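Putative fimbrium tip subunit Fim1C (Bacteroides ovatus, PDB 4EPS) is probably a component of the tip of fimbriae, the cell-surface filaments that mediate adhesion and biofilm formation. Local coordinates at residues Ser208-Ala213 with Glu217-Arg222; Ala244-Met247 with Tyr252-Phe255. One frame throughout, in Å; residues are numbered along the deposited sequence. Where two conformers were deposited one is given.

Contact 1: residues Ser208-Ala213 with Glu217-Arg222; sequences SPYYDA and EYRLLR
Asp212 and Arg219 lock one face of this strand pair together. Both NH1 and NH2 of the guanidinium reach the single oxygen OD2 of Asp212, NH1 at 2.7 Å on the anti lone pair and NH2 from above the carboxylate plane. The two flat groups stand nearly upright to each other, 83° apart, with OD2 at the guanidinium edge. A bend at chi3 (-76°) swings the Arg219 head back along its own strand, where NH1 also binds Glu217 OE2 at 2.9 Å. One arginine thus probably offsets two carboxylates whose oxygens OD2 of Asp212 and OE2 of Glu217 lie 4.6 Å apart; Lys215 in the turn also forms a salt bridge with OE2 of Glu217. Between the strands, Tyr210 N donates to Arg219 O and Asp212 N to Glu217 O, each at 2.8 Å, and both bonds are returned.

On the other face rings and a proline meet through carbon. Tyr211 CD1 sits 3.5 Å above one face of the Tyr218 ring, toward its rim, the planes 44° apart, while Pro209 CG approaches Tyr218 CD2 at 4.1 Å. Looser, on the salt-bridge face again, is the flank where Tyr210 CE2 lies 3.9 Å from Arg219 NH2; that nitrogen also binds a glycerol, probably from crystallisation. Antiparallel pairing across a short turn makes this a beta hairpin, here within the fimbrillin-like family region.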
ATOM      1  N   SER A 208     -20.739 -34.397  -5.149  1.00 31.41           N
ATOM      2  CA  SER A 208     -19.602 -33.955  -5.966  1.00 30.95           C
ATOM      3  C   SER A 208     -20.037 -32.985  -7.069  1.00 30.24           C
ATOM      4  O   SER A 208     -20.302 -33.403  -8.198  1.00 28.80           O
ATOM      5  CB  SER A 208     -18.870 -35.164  -6.551  1.00 34.27           C
ATOM      6  OG  SER A 208     -18.572 -36.099  -5.529  1.00 39.80           O
ATOM      7  N   PRO A 209     -20.139 -31.680  -6.742  1.00 27.18           N
ATOM      8  CA  PRO A 209     -20.539 -30.705  -7.766  1.00 26.15           C
ATOM      9  C   PRO A 209     -19.440 -30.462  -8.774  1.00 28.18           C
ATOM     10  O   PRO A 209     -18.290 -30.868  -8.568  1.00 27.23           O
ATOM     11  CB  PRO A 209     -20.833 -29.414  -6.975  1.00 28.55           C
ATOM     12  CG  PRO A 209     -20.241 -29.607  -5.635  1.00 34.57           C
ATOM     13  CD  PRO A 209     -19.807 -31.028  -5.455  1.00 30.60           C
ATOM     14  N   TYR A 210     -19.787 -29.779  -9.845  1.00 24.44           N
ATOM     15  CA  TYR A 210     -18.816 -29.407 -10.859  1.00 25.27           C
ATOM     16  C   TYR A 210     -18.084 -28.165 -10.395  1.00 27.15           C
ATOM     17  O   TYR A 210     -18.731 -27.184 -10.028  1.00 24.40           O
ATOM     18  CB  TYR A 210     -19.499 -29.174 -12.218  1.00 27.07           C
ATOM     19  CG  TYR A 210     -18.517 -28.721 -13.276  1.00 29.63           C
ATOM     20  CD1 TYR A 210     -17.615 -29.616 -13.844  1.00 32.20           C
ATOM     21  CD2 TYR A 210     -18.428 -27.385 -13.645  1.00 30.46           C
ATOM     22  CE1 TYR A 210     -16.643 -29.190 -14.745  1.00 34.56           C
ATOM     23  CE2 TYR A 210     -17.467 -26.948 -14.561  1.00 32.61           C
ATOM     24  CZ  TYR A 210     -16.585 -27.859 -15.119  1.00 42.61           C
ATOM     25  OH  TYR A 210     -15.643 -27.447 -16.032  1.00 46.47           O
ATOM     26  N   TYR A 211     -16.733 -28.191 -10.401  1.00 23.53           N
ATOM     27  CA  TYR A 211     -15.981 -27.004 -10.006  1.00 23.12           C
ATOM     28  C   TYR A 211     -15.523 -26.250 -11.253  1.00 29.03           C
ATOM     29  O   TYR A 211     -14.781 -26.794 -12.078  1.00 29.16           O
ATOM     30  CB  TYR A 211     -14.771 -27.349  -9.110  1.00 24.54           C
ATOM     31  CG  TYR A 211     -13.941 -26.134  -8.755  1.00 25.51           C
ATOM     32  CD1 TYR A 211     -14.481 -25.087  -8.004  1.00 25.24           C
ATOM     33  CD2 TYR A 211     -12.629 -26.004  -9.212  1.00 27.49           C
ATOM     34  CE1 TYR A 211     -13.728 -23.954  -7.694  1.00 24.82           C
ATOM     35  CE2 TYR A 211     -11.869 -24.868  -8.916  1.00 28.10           C
ATOM     36  CZ  TYR A 211     -12.419 -23.850  -8.154  1.00 31.28           C
ATOM     37  OH  TYR A 211     -11.674 -22.726  -7.894  1.00 30.40           O
ATOM     38  N   ASP A 212     -15.953 -25.002 -11.381  1.00 26.45           N
ATOM     39  CA  ASP A 212     -15.554 -24.133 -12.492  1.00 26.82           C
ATOM     40  C   ASP A 212     -14.333 -23.385 -12.032  1.00 30.70           C
ATOM     41  O   ASP A 212     -14.456 -22.428 -11.275  1.00 30.84           O
ATOM     42  CB  ASP A 212     -16.689 -23.178 -12.905  1.00 28.53           C
ATOM     43  CG  ASP A 212     -16.383 -22.343 -14.156  1.00 36.78           C
ATOM     44  OD1 ASP A 212     -15.189 -22.116 -14.454  1.00 37.40           O
ATOM     45  OD2 ASP A 212     -17.330 -21.910 -14.815  1.00 40.90           O
ATOM     46  N   ALA A 213     -13.154 -23.832 -12.458  1.00 30.28           N
ATOM     47  CA  ALA A 213     -11.889 -23.233 -12.016  1.00 32.08           C
ATOM     48  C   ALA A 213     -11.687 -21.801 -12.522  1.00 38.68           C
ATOM     49  O   ALA A 213     -11.052 -21.005 -11.820  1.00 38.91           O
ATOM     50  CB  ALA A 213     -10.717 -24.116 -12.426  1.00 33.09           C
ATOM     51  N   GLU A 217     -16.234 -21.275  -8.826  1.00 22.44           N
ATOM     52  CA  GLU A 217     -17.558 -21.494  -8.249  1.00 22.28           C
ATOM     53  C   GLU A 217     -17.947 -22.938  -8.507  1.00 25.17           C
ATOM     54  O   GLU A 217     -17.395 -23.580  -9.425  1.00 24.00           O
ATOM     55  CB  GLU A 217     -18.606 -20.478  -8.805  1.00 24.78           C
ATOM     56  CG  GLU A 217     -18.982 -20.675 -10.251  1.00 34.23           C
ATOM     57  CD  GLU A 217     -19.908 -19.644 -10.871  1.00 47.56           C
ATOM     58  OE1 GLU A 217     -20.104 -18.556 -10.284  1.00 39.59           O
ATOM     59  OE2 GLU A 217     -20.421 -19.928 -11.975  1.00 41.10           O
ATOM     60  N   TYR A 218     -18.870 -23.456  -7.682  1.00 20.86           N
ATOM     61  CA  TYR A 218     -19.346 -24.835  -7.791  1.00 21.36           C
ATOM     62  C   TYR A 218     -20.743 -24.840  -8.345  1.00 25.73           C
ATOM     63  O   TYR A 218     -21.542 -23.984  -7.949  1.00 25.21           O
ATOM     64  CB  TYR A 218     -19.347 -25.542  -6.426  1.00 22.22           C
ATOM     65  CG  TYR A 218     -17.968 -25.670  -5.814  1.00 24.45           C
ATOM     66  CD1 TYR A 218     -17.387 -24.604  -5.130  1.00 26.22           C
ATOM     67  CD2 TYR A 218     -17.224 -26.843  -5.957  1.00 25.54           C
ATOM     68  CE1 TYR A 218     -16.120 -24.721  -4.549  1.00 27.09           C
ATOM     69  CE2 TYR A 218     -15.952 -26.967  -5.384  1.00 25.58           C
ATOM     70  CZ  TYR A 218     -15.411 -25.903  -4.683  1.00 31.78           C
ATOM     71  OH  TYR A 218     -14.155 -25.989  -4.138  1.00 37.00           O
ATOM     72  N   ARG A 219     -21.039 -25.786  -9.238  1.00 22.08           N
ATOM     73  CA  ARG A 219     -22.359 -25.908  -9.887  1.00 22.55           C
ATOM     74  C   ARG A 219     -22.885 -27.304  -9.720  1.00 26.46           C
ATOM     75  O   ARG A 219     -22.133 -28.271  -9.811  1.00 25.35           O
ATOM     76  CB  ARG A 219     -22.278 -25.517 -11.381  1.00 22.89           C
ATOM     77  CG  ARG A 219     -21.855 -24.055 -11.548  1.00 33.64           C
ATOM     78  CD  ARG A 219     -22.233 -23.439 -12.879  1.00 41.17           C
ATOM     79  NE  ARG A 219     -21.369 -23.871 -13.979  1.00 44.27           N
ATOM     80  CZ  ARG A 219     -20.267 -23.242 -14.381  1.00 59.05           C
ATOM     81  NH1 ARG A 219     -19.848 -22.140 -13.753  1.00 46.07           N
ATOM     82  NH2 ARG A 219     -19.563 -23.715 -15.397  1.00 43.45           N
ATOM     83  N   LEU A 220     -24.182 -27.424  -9.437  1.00 21.74           N
ATOM     84  CA  LEU A 220     -24.795 -28.721  -9.235  1.00 21.98           C
ATOM     85  C   LEU A 220     -26.200 -28.716  -9.790  1.00 24.25           C
ATOM     86  O   LEU A 220     -27.024 -27.931  -9.321  1.00 21.50           O
ATOM     87  CB  LEU A 220     -24.828 -29.050  -7.721  1.00 22.66           C
ATOM     88  CG  LEU A 220     -25.424 -30.404  -7.337  1.00 26.47           C
ATOM     89  CD1 LEU A 220     -24.422 -31.537  -7.652  1.00 27.02           C
ATOM     90  CD2 LEU A 220     -25.734 -30.429  -5.859  1.00 29.82           C
ATOM     91  N   LEU A 221     -26.477 -29.594 -10.756  1.00 21.59           N
ATOM     92  CA  LEU A 221     -27.842 -29.745 -11.266  1.00 22.66           C
ATOM     93  C   LEU A 221     -28.716 -30.422 -10.211  1.00 26.63           C
ATOM     94  O   LEU A 221     -28.257 -31.362  -9.546  1.00 24.36           O
ATOM     95  CB  LEU A 221     -27.872 -30.574 -12.562  1.00 22.58           C
ATOM     96  CG  LEU A 221     -27.136 -29.958 -13.752  1.00 25.46           C
ATOM     97  CD1 LEU A 221     -26.785 -31.048 -14.760  1.00 25.25           C
ATOM     98  CD2 LEU A 221     -27.952 -28.833 -14.392  1.00 25.90           C
ATOM     99  N   ARG A 222     -29.965 -29.922 -10.044  1.00 24.08           N
ATOM    100  CA  ARG A 222     -30.952 -30.440  -9.086  1.00 23.58           C
ATOM    101  C   ARG A 222     -32.304 -30.566  -9.758  1.00 25.64           C
ATOM    102  O   ARG A 222     -32.587 -29.857 -10.726  1.00 23.68           O
ATOM    103  CB  ARG A 222     -31.080 -29.508  -7.850  1.00 23.61           C
ATOM    104  CG  ARG A 222     -29.761 -29.290  -7.031  1.00 23.63           C
ATOM    105  CD  ARG A 222     -29.310 -30.528  -6.280  1.00 26.16           C
ATOM    106  NE  ARG A 222     -30.288 -30.967  -5.276  1.00 29.21           N
ATOM    107  CZ  ARG A 222     -30.392 -32.207  -4.809  1.00 41.05           C
ATOM    108  NH1 ARG A 222     -29.605 -33.173  -5.279  1.00 28.89           N
ATOM    109  NH2 ARG A 222     -31.303 -32.500  -3.886  1.00 34.25           N
TER

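Contact 2: residues Ala244-Met247 with Tyr252-Phe255; sequences AEKM and YKRF
Lys246 and Lys253 lie against each other through their aliphatic carbons, where the loop connecting strands 237-242 and 251-256 folds back on the second strand, in the beta-rich fimbrillin-like part of the chain. Apolar contact dominates. Lys246 CB meets Lys253 CG at 3.9 Å, and farther out Lys246 CD meets Lys253 CE at 4.0 Å. From the buried side, the methyl CE of Met247, a selenomethionine, touches Lys253 CB at 3.8 Å; bends at chi2 (-77°) and chi3 (96°) bring it back to the strand although its CB points away.

The charged ends stay apart: Lys246 NZ and Lys253 NZ are separated by 5.3 Å, a like-charge pair that probably does not favour closer approach. Lys246 NZ hydrogen-bonds the backbone oxygen of Asp242, at the end of the preceding strand.

Lys253 CG rests 3.5 Å above one face of the Phe255 ring, offset toward the rim. Cut back to alanine, Lys253 would lose CG, CD and CE, which would probably leave a gap beside the Lys246 chain and strip cover from that face of Phe255. Lys246 NZ, by contrast, arrives at the ring's edge, near its plane, 4.1 Å from CE1 of Phe255.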
ATOM      1  N   ALA A 244     -34.845 -25.107  -0.837  1.00 28.07           N
ATOM      2  CA  ALA A 244     -36.324 -25.107  -0.859  1.00 28.47           C
ATOM      3  C   ALA A 244     -36.867 -23.811  -1.461  1.00 29.93           C
ATOM      4  O   ALA A 244     -36.406 -22.732  -1.104  1.00 29.46           O
ATOM      5  CB  ALA A 244     -36.870 -25.301   0.550  1.00 30.38           C
ATOM      6  N   GLU A 245     -37.812 -23.937  -2.393  1.00 28.29           N
ATOM      7  CA  GLU A 245     -38.534 -22.859  -3.116  1.00 29.32           C
ATOM      8  C   GLU A 245     -37.664 -22.109  -4.123  1.00 32.73           C
ATOM      9  O   GLU A 245     -38.149 -21.170  -4.759  1.00 32.01           O
ATOM     10  CB  GLU A 245     -39.181 -21.828  -2.142  1.00 31.25           C
ATOM     11  CG  GLU A 245     -39.855 -22.443  -0.917  1.00 32.14           C
ATOM     12  CD  GLU A 245     -40.929 -23.480  -1.187  1.00 33.69           C
ATOM     13  OE1 GLU A 245     -41.370 -23.589  -2.351  1.00 34.68           O
ATOM     14  OE2 GLU A 245     -41.382 -24.131  -0.219  1.00 36.13           O
ATOM     15  N   LYS A 246     -36.395 -22.514  -4.286  1.00 28.45           N
ATOM     16  CA  LYS A 246     -35.512 -21.770  -5.183  1.00 28.00           C
ATOM     17  C   LYS A 246     -35.111 -22.599  -6.407  1.00 31.55           C
ATOM     18  O   LYS A 246     -34.295 -22.135  -7.205  1.00 32.78           O
ATOM     19  CB  LYS A 246     -34.260 -21.300  -4.407  1.00 29.16           C
ATOM     20  CG  LYS A 246     -34.606 -20.432  -3.194  1.00 36.58           C
ATOM     21  CD  LYS A 246     -33.460 -20.337  -2.217  1.00 42.84           C
ATOM     22  CE  LYS A 246     -33.934 -19.942  -0.834  1.00 44.21           C
ATOM     23  NZ  LYS A 246     -32.801 -19.931   0.127  1.00 51.62           N
HETATM   24  N   MSE A 247     -35.672 -23.813  -6.548  1.00 26.56           N
HETATM   25  CA  MSE A 247     -35.297 -24.755  -7.615  1.00 24.82           C
HETATM   26  C   MSE A 247     -36.304 -24.734  -8.769  1.00 32.25           C
HETATM   27  O   MSE A 247     -37.166 -25.610  -8.872  1.00 33.70           O
HETATM   28  CB  MSE A 247     -35.135 -26.167  -7.029  1.00 24.70           C
HETATM   29  CG  MSE A 247     -34.090 -26.232  -5.906  1.00 28.46           C
HETATM   30 SE   MSE A 247     -32.270 -26.206  -6.656  0.75 33.71          SE
HETATM   31  CE  MSE A 247     -31.846 -24.296  -6.512  1.00 29.70           C
ATOM     32  N   TYR A 252     -31.253 -20.860 -12.213  1.00 22.80           N
ATOM     33  CA  TYR A 252     -30.262 -21.133 -11.182  1.00 22.83           C
ATOM     34  C   TYR A 252     -30.446 -20.227  -9.964  1.00 27.05           C
ATOM     35  O   TYR A 252     -30.939 -19.095 -10.066  1.00 26.13           O
ATOM     36  CB  TYR A 252     -28.811 -20.981 -11.728  1.00 23.58           C
ATOM     37  CG  TYR A 252     -28.354 -19.563 -11.988  1.00 25.03           C
ATOM     38  CD1 TYR A 252     -27.821 -18.781 -10.963  1.00 26.92           C
ATOM     39  CD2 TYR A 252     -28.372 -19.031 -13.274  1.00 26.01           C
ATOM     40  CE1 TYR A 252     -27.372 -17.480 -11.203  1.00 27.45           C
ATOM     41  CE2 TYR A 252     -27.885 -17.749 -13.535  1.00 27.63           C
ATOM     42  CZ  TYR A 252     -27.400 -16.972 -12.493  1.00 35.97           C
ATOM     43  OH  TYR A 252     -26.935 -15.714 -12.758  1.00 37.52           O
ATOM     44  N   LYS A 253     -29.966 -20.714  -8.842  1.00 22.60           N
ATOM     45  CA  LYS A 253     -29.918 -19.970  -7.596  1.00 22.36           C
ATOM     46  C   LYS A 253     -28.451 -19.922  -7.201  1.00 25.50           C
ATOM     47  O   LYS A 253     -27.835 -20.985  -7.037  1.00 24.93           O
ATOM     48  CB  LYS A 253     -30.794 -20.637  -6.519  1.00 24.87           C
ATOM     49  CG  LYS A 253     -30.558 -20.118  -5.083  1.00 34.42           C
ATOM     50  CD  LYS A 253     -30.821 -18.634  -4.876  1.00 35.60           C
ATOM     51  CE  LYS A 253     -30.293 -18.221  -3.518  1.00 51.94           C
ATOM     52  NZ  LYS A 253     -30.357 -16.747  -3.304  1.00 60.58           N
ATOM     53  N   ARG A 254     -27.903 -18.713  -7.065  1.00 22.79           N
ATOM     54  CA  ARG A 254     -26.509 -18.550  -6.662  0.50 22.56           C
ATOM     55  C   ARG A 254     -26.433 -18.216  -5.178  1.00 26.62           C
ATOM     56  O   ARG A 254     -27.031 -17.241  -4.726  1.00 27.37           O
ATOM     57  CB  ARG A 254     -25.780 -17.485  -7.500  0.50 23.27           C
ATOM     58  CG  ARG A 254     -24.311 -17.310  -7.091  0.50 26.61           C
ATOM     59  CD  ARG A 254     -23.595 -16.252  -7.919  0.50 39.36           C
ATOM     60  NE  ARG A 254     -22.895 -16.821  -9.077  0.50 42.58           N
ATOM     61  CZ  ARG A 254     -23.221 -16.591 -10.349  0.50 53.77           C
ATOM     62  NH1 ARG A 254     -24.242 -15.795 -10.647  0.50 42.96           N
ATOM     63  NH2 ARG A 254     -22.524 -17.146 -11.329  0.50 33.72           N
ATOM     64  N   PHE A 255     -25.703 -19.035  -4.429  1.00 23.03           N
ATOM     65  CA  PHE A 255     -25.490 -18.815  -2.996  1.00 23.27           C
ATOM     66  C   PHE A 255     -24.109 -18.188  -2.824  1.00 24.98           C
ATOM     67  O   PHE A 255     -23.113 -18.847  -3.122  1.00 24.94           O
ATOM     68  CB  PHE A 255     -25.566 -20.129  -2.223  1.00 24.93           C
ATOM     69  CG  PHE A 255     -26.917 -20.798  -2.257  1.00 27.12           C
ATOM     70  CD1 PHE A 255     -27.887 -20.495  -1.299  1.00 28.26           C
ATOM     71  CD2 PHE A 255     -27.217 -21.745  -3.232  1.00 28.42           C
ATOM     72  CE1 PHE A 255     -29.130 -21.138  -1.305  1.00 30.28           C
ATOM     73  CE2 PHE A 255     -28.464 -22.402  -3.230  1.00 31.84           C
ATOM     74  CZ  PHE A 255     -29.409 -22.091  -2.268  1.00 30.16           C
TER

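How the contacts relate
Contact 1 closes along the chain before contact 2 opens, and their centres lie about 14 Å apart. Strands 217-222 and 251-256 both pair with the long strand 148-174, the first antiparallel and the second parallel, so this strand joins the two contacts through backbone bonds. Side chains also connect them directly: in the conformer given, Arg254 NH2 lies 3.0 Å from Glu217 OE1, a salt bridge that would extend the charged network of contact 1 to the strand of contact 2, and Arg222 CB packs on Met247 SE at 3.7 Å. The glycerol, probably from the crystallisation liquor, is held at the Arg219 end of contact 1.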